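PDB 3CEA: Myo-inositol 2-dehydrogenase from Lactobacillus plantarum WCFS1, which probably catalyses the NAD-dependent oxidation of myo-inositol at its 2-position, using a Rossmann-type domain to hold the dinucleotide. Local coordinates for residues Y63-I72 with E86-L96. Sequence-based numbering, arbitrary orientation.
Sequences YKDMIDTENI and EMTIYAMNAGL. With NAD (nicotinamide-adenine-dinucleotide), chain E.
Y90 reaches across to K64, I67 and D68, its CG anti to the backbone N (chi1 -159°), which throws the ring outward from helix 86-93 toward helix 63-67. Y90 CB lies at the edge of the Y63 ring; Y90 CD2 then passes I67 CD1 at 3.9 Å, with the isoleucine methyl near the Y90 ring plane. One face of this ring takes K64 in a CH-pi contact, K64 CG lying 3.8 Å from the centroid; the extended lysine offers methylenes to the aromatic surface while its amine runs on toward E86 without touching it. At the tip, Y90 OH donates to the syn lone pair of D68 OD2, 2.6 Å away, a carboxylate suiting a hydroxyl donor. A phenylalanine in place of Y90 would probably keep the ring contacts but leave the D68 carboxylate without this donor. Buried, flat Y63 receives selenomethionine M87 over one face: M87 CG lies 3.6 Å from the Y63 centroid, SE stands above it in a Met-aromatic contact, and the extended, unbranched chain brings M87 CE to 3.4 Å from NAD N1A. Y63 OH bonds weakly to E86 OE1. Further along, small A94 lets I67 CG2 pack on its CB near the surface, while buried I72 CD1 meets L96 CD2 at 3.6 Å. Two nearly parallel helices (17°) side by side against the parallel sheet, with Y63 and M87 beside the adenine, typify the NAD-binding Rossmann fold.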
loop_
_atom_site.group_PDB
_atom_site.type_symbol
_atom_site.label_atom_id
_atom_site.label_comp_id
_atom_site.label_asym_id
_atom_site.label_seq_id
_atom_site.Cartn_x
_atom_site.Cartn_y
_atom_site.Cartn_z
ATOM N N TYR A 63 -5.190 -48.092 -7.337
ATOM C CA TYR A 63 -6.235 -47.500 -6.496
ATOM C C TYR A 63 -7.411 -48.449 -6.261
ATOM O O TYR A 63 -8.038 -48.416 -5.201
ATOM C CB TYR A 63 -6.704 -46.146 -7.054
ATOM C CG TYR A 63 -7.622 -46.215 -8.260
ATOM C CD1 TYR A 63 -7.105 -46.250 -9.556
ATOM C CD2 TYR A 63 -9.011 -46.228 -8.103
ATOM C CE1 TYR A 63 -7.951 -46.308 -10.667
ATOM C CE2 TYR A 63 -9.862 -46.290 -9.204
ATOM C CZ TYR A 63 -9.327 -46.326 -10.481
ATOM O OH TYR A 63 -10.167 -46.382 -11.568
ATOM N N LYS A 64 -7.700 -49.292 -7.252
ATOM C CA LYS A 64 -8.758 -50.294 -7.140
ATOM C C LYS A 64 -8.387 -51.364 -6.116
ATOM O O LYS A 64 -9.249 -51.856 -5.385
ATOM C CB LYS A 64 -9.061 -50.925 -8.501
ATOM C CG LYS A 64 -9.726 -49.976 -9.491
ATOM C CD LYS A 64 -9.946 -50.639 -10.839
ATOM C CE LYS A 64 -10.565 -49.670 -11.831
ATOM N NZ LYS A 64 -10.744 -50.276 -13.178
ATOM N N ASP A 65 -7.102 -51.711 -6.064
ATOM C CA ASP A 65 -6.582 -52.621 -5.048
ATOM C C ASP A 65 -6.786 -52.056 -3.646
ATOM O O ASP A 65 -7.183 -52.781 -2.737
ATOM C CB ASP A 65 -5.094 -52.911 -5.280
ATOM C CG ASP A 65 -4.857 -53.972 -6.344
ATOM O OD1 ASP A 65 -5.828 -54.637 -6.770
ATOM O OD2 ASP A 65 -3.688 -54.147 -6.751
HETATM N N MSE A 66 -6.520 -50.760 -3.485
HETATM C CA MSE A 66 -6.660 -50.090 -2.194
HETATM C C MSE A 66 -8.111 -50.062 -1.714
HETATM O O MSE A 66 -8.391 -50.371 -0.555
HETATM C CB MSE A 66 -6.091 -48.671 -2.257
HETATM C CG MSE A 66 -6.037 -47.962 -0.908
HETATM SE SE MSE A 66 -5.202 -46.208 -0.990
HETATM C CE MSE A 66 -6.530 -45.296 -2.063
ATOM N N ILE A 67 -9.022 -49.700 -2.614
ATOM C CA ILE A 67 -10.449 -49.595 -2.301
ATOM C C ILE A 67 -11.063 -50.956 -1.940
ATOM O O ILE A 67 -11.967 -51.035 -1.104
ATOM C CB ILE A 67 -11.231 -48.898 -3.456
ATOM C CG1 ILE A 67 -10.795 -47.431 -3.578
ATOM C CG2 ILE A 67 -12.745 -48.982 -3.236
ATOM C CD1 ILE A 67 -11.195 -46.747 -4.878
ATOM N N ASP A 68 -10.548 -52.020 -2.555
ATOM C CA ASP A 68 -11.060 -53.373 -2.338
ATOM C C ASP A 68 -10.380 -54.119 -1.183
ATOM O O ASP A 68 -10.753 -55.255 -0.870
ATOM C CB ASP A 68 -10.956 -54.197 -3.627
ATOM C CG ASP A 68 -11.796 -53.626 -4.762
ATOM O OD1 ASP A 68 -12.825 -52.964 -4.492
ATOM O OD2 ASP A 68 -11.421 -53.848 -5.934
ATOM N N THR A 69 -9.393 -53.485 -0.552
ATOM C CA THR A 69 -8.630 -54.128 0.523
ATOM C C THR A 69 -8.730 -53.378 1.850
ATOM O O THR A 69 -8.782 -53.997 2.912
ATOM C CB THR A 69 -7.136 -54.302 0.147
ATOM O OG1 THR A 69 -7.027 -54.797 -1.193
ATOM C CG2 THR A 69 -6.440 -55.275 1.094
ATOM N N GLU A 70 -8.751 -52.050 1.787
ATOM C CA GLU A 70 -8.727 -51.228 2.993
ATOM C C GLU A 70 -10.115 -51.023 3.596
ATOM O O GLU A 70 -11.111 -50.902 2.878
ATOM C CB GLU A 70 -8.070 -49.872 2.716
ATOM C CG GLU A 70 -6.604 -49.947 2.298
ATOM C CD GLU A 70 -5.668 -50.347 3.430
ATOM O OE1 GLU A 70 -5.810 -49.820 4.555
ATOM O OE2 GLU A 70 -4.777 -51.185 3.186
ATOM N N ASN A 71 -10.160 -50.993 4.924
ATOM C CA ASN A 71 -11.370 -50.641 5.655
ATOM C C ASN A 71 -11.436 -49.126 5.831
ATOM O O ASN A 71 -10.819 -48.572 6.744
ATOM C CB ASN A 71 -11.404 -51.354 7.013
ATOM C CG ASN A 71 -12.741 -51.206 7.727
ATOM O OD1 ASN A 71 -13.747 -50.814 7.130
ATOM N ND2 ASN A 71 -12.757 -51.531 9.016
ATOM N N ILE A 72 -12.172 -48.464 4.939
ATOM C CA ILE A 72 -12.255 -47.001 4.925
ATOM C C ILE A 72 -13.675 -46.471 4.727
ATOM O O ILE A 72 -14.490 -47.083 4.030
ATOM C CB ILE A 72 -11.317 -46.369 3.856
ATOM C CG1 ILE A 72 -11.353 -47.179 2.552
ATOM C CG2 ILE A 72 -9.894 -46.237 4.407
ATOM C CD1 ILE A 72 -10.681 -46.506 1.371
ATOM N N GLU A 86 -13.572 -41.963 -13.268
ATOM C CA GLU A 86 -13.456 -43.405 -13.056
ATOM C C GLU A 86 -13.124 -43.777 -11.609
ATOM O O GLU A 86 -13.540 -44.835 -11.127
ATOM C CB GLU A 86 -12.448 -44.037 -14.029
ATOM C CG GLU A 86 -11.055 -43.407 -14.028
ATOM C CD GLU A 86 -10.058 -44.175 -14.882
ATOM O OE1 GLU A 86 -9.893 -45.398 -14.668
ATOM O OE2 GLU A 86 -9.432 -43.547 -15.764
HETATM N N MSE A 87 -12.379 -42.910 -10.926
HETATM C CA MSE A 87 -12.044 -43.125 -9.519
HETATM C C MSE A 87 -13.240 -42.847 -8.620
HETATM O O MSE A 87 -13.475 -43.578 -7.657
HETATM C CB MSE A 87 -10.854 -42.265 -9.095
HETATM C CG MSE A 87 -9.518 -42.797 -9.573
HETATM SE SE MSE A 87 -8.056 -41.576 -9.220
HETATM C CE MSE A 87 -6.598 -42.666 -9.926
ATOM N N THR A 88 -13.989 -41.794 -8.946
ATOM C CA THR A 88 -15.192 -41.431 -8.201
ATOM C C THR A 88 -16.259 -42.518 -8.319
ATOM O O THR A 88 -16.805 -42.958 -7.310
ATOM C CB THR A 88 -15.751 -40.062 -8.647
ATOM O OG1 THR A 88 -14.737 -39.065 -8.489
ATOM C CG2 THR A 88 -16.964 -39.664 -7.815
ATOM N N ILE A 89 -16.529 -42.962 -9.545
ATOM C CA ILE A 89 -17.513 -44.021 -9.797
ATOM C C ILE A 89 -17.175 -45.299 -9.017
ATOM O O ILE A 89 -18.036 -45.857 -8.332
ATOM C CB ILE A 89 -17.674 -44.315 -11.317
ATOM C CG1 ILE A 89 -18.332 -43.124 -12.027
ATOM C CG2 ILE A 89 -18.500 -45.585 -11.551
ATOM C CD1 ILE A 89 -18.116 -43.087 -13.534
ATOM N N TYR A 90 -15.922 -45.740 -9.105
ATOM C CA TYR A 90 -15.484 -46.958 -8.419
ATOM C C TYR A 90 -15.631 -46.855 -6.899
ATOM O O TYR A 90 -16.090 -47.797 -6.251
ATOM C CB TYR A 90 -14.042 -47.305 -8.799
ATOM C CG TYR A 90 -13.687 -48.757 -8.570
ATOM C CD1 TYR A 90 -14.063 -49.738 -9.488
ATOM C CD2 TYR A 90 -12.975 -49.152 -7.436
ATOM C CE1 TYR A 90 -13.742 -51.078 -9.282
ATOM C CE2 TYR A 90 -12.647 -50.491 -7.220
ATOM C CZ TYR A 90 -13.034 -51.447 -8.149
ATOM O OH TYR A 90 -12.717 -52.769 -7.949
ATOM N N ALA A 91 -15.251 -45.703 -6.348
ATOM C CA ALA A 91 -15.318 -45.450 -4.908
ATOM C C ALA A 91 -16.751 -45.271 -4.405
ATOM O O ALA A 91 -17.086 -45.748 -3.320
ATOM C CB ALA A 91 -14.461 -44.242 -4.537
HETATM N N MSE A 92 -17.582 -44.581 -5.189
HETATM C CA MSE A 92 -19.008 -44.427 -4.877
HETATM C C MSE A 92 -19.708 -45.790 -4.830
HETATM O O MSE A 92 -20.502 -46.053 -3.925
HETATM C CB MSE A 92 -19.710 -43.522 -5.899
HETATM C CG MSE A 92 -19.299 -42.047 -5.882
HETATM SE SE MSE A 92 -19.907 -40.995 -4.348
HETATM C CE MSE A 92 -21.753 -41.391 -4.384
ATOM N N ASN A 93 -19.398 -46.646 -5.804
ATOM C CA ASN A 93 -19.970 -47.992 -5.888
ATOM C C ASN A 93 -19.547 -48.914 -4.746
ATOM O O ASN A 93 -20.230 -49.896 -4.446
ATOM C CB ASN A 93 -19.624 -48.643 -7.231
ATOM C CG ASN A 93 -20.454 -48.101 -8.379
ATOM O OD1 ASN A 93 -21.605 -47.702 -8.199
ATOM N ND2 ASN A 93 -19.873 -48.095 -9.572
ATOM N N ALA A 94 -18.415 -48.597 -4.120
ATOM C CA ALA A 94 -17.909 -49.369 -2.994
ATOM C C ALA A 94 -18.410 -48.827 -1.654
ATOM O O ALA A 94 -17.953 -49.259 -0.593
ATOM C CB ALA A 94 -16.391 -49.409 -3.025
ATOM N N GLY A 95 -19.345 -47.880 -1.709
ATOM C CA GLY A 95 -19.988 -47.342 -0.507
ATOM C C GLY A 95 -19.238 -46.215 0.179
ATOM O O GLY A 95 -19.667 -45.721 1.225
ATOM N N LEU A 96 -18.124 -45.801 -0.417
ATOM C CA LEU A 96 -17.263 -44.771 0.156
ATOM C C LEU A 96 -17.826 -43.363 -0.029
ATOM O O LEU A 96 -18.533 -43.082 -1.000
ATOM C CB LEU A 96 -15.860 -44.851 -0.461
ATOM C CG LEU A 96 -14.797 -45.811 0.091
ATOM C CD1 LEU A 96 -15.252 -47.268 0.125
ATOM C CD2 LEU A 96 -13.526 -45.680 -0.729
HETATM P PA NAD E . 0.559 -33.918 -9.579
HETATM O O1A NAD E . 1.535 -33.048 -8.886
HETATM O O2A NAD E . 1.032 -34.314 -10.924
HETATM O O5B NAD E . 0.249 -35.201 -8.657
HETATM C C5B NAD E . -0.480 -36.301 -9.165
HETATM C C4B NAD E . -0.327 -37.497 -8.228
HETATM O O4B NAD E . -1.273 -38.504 -8.547
HETATM C C3B NAD E . 1.050 -38.133 -8.328
HETATM O O3B NAD E . 1.521 -38.339 -7.020
HETATM C C2B NAD E . 0.819 -39.460 -9.025
HETATM O O2B NAD E . 1.663 -40.480 -8.539
HETATM C C1B NAD E . -0.640 -39.759 -8.723
HETATM N N9A NAD E . -1.280 -40.515 -9.817
HETATM C C8A NAD E . -1.300 -40.187 -11.150
HETATM N N7A NAD E . -1.993 -41.133 -11.823
HETATM C C5A NAD E . -2.412 -42.065 -10.938
HETATM C C6A NAD E . -3.149 -43.234 -11.092
HETATM N N6A NAD E . -3.777 -43.465 -12.240
HETATM N N1A NAD E . -3.435 -44.007 -9.980
HETATM C C2A NAD E . -2.991 -43.620 -8.725
HETATM N N3A NAD E . -2.258 -42.456 -8.580
HETATM C C4A NAD E . -1.973 -41.690 -9.669
HETATM O O3 NAD E . -0.866 -33.175 -9.702
HETATM P PN NAD E . -1.379 -32.127 -8.591
HETATM O O1N NAD E . -1.044 -32.641 -7.241
HETATM O O2N NAD E . -0.933 -30.786 -9.019
HETATM O O5D NAD E . -2.978 -32.131 -8.756
HETATM C C5D NAD E . -3.750 -33.307 -8.813
HETATM C C4D NAD E . -5.212 -32.897 -8.962
HETATM O O4D NAD E . -5.506 -31.815 -8.096
HETATM C C3D NAD E . -5.534 -32.451 -10.381
HETATM O O3D NAD E . -6.696 -33.117 -10.818
HETATM C C2D NAD E . -5.779 -30.958 -10.269
HETATM O O2D NAD E . -6.832 -30.531 -11.098
HETATM C C1D NAD E . -6.113 -30.745 -8.799
HETATM N N1N NAD E . -5.626 -29.440 -8.309
HETATM C C2N NAD E . -6.501 -28.613 -7.650
HETATM C C3N NAD E . -6.078 -27.368 -7.174
HETATM C C7N NAD E . -6.971 -26.530 -6.304
HETATM O O7N NAD E . -6.711 -25.148 -6.214
HETATM N N7N NAD E . -7.982 -27.098 -5.639
HETATM C C4N NAD E . -4.758 -26.971 -7.375
HETATM C C5N NAD E . -3.876 -27.816 -8.046
HETATM C C6N NAD E . -4.324 -29.052 -8.509
#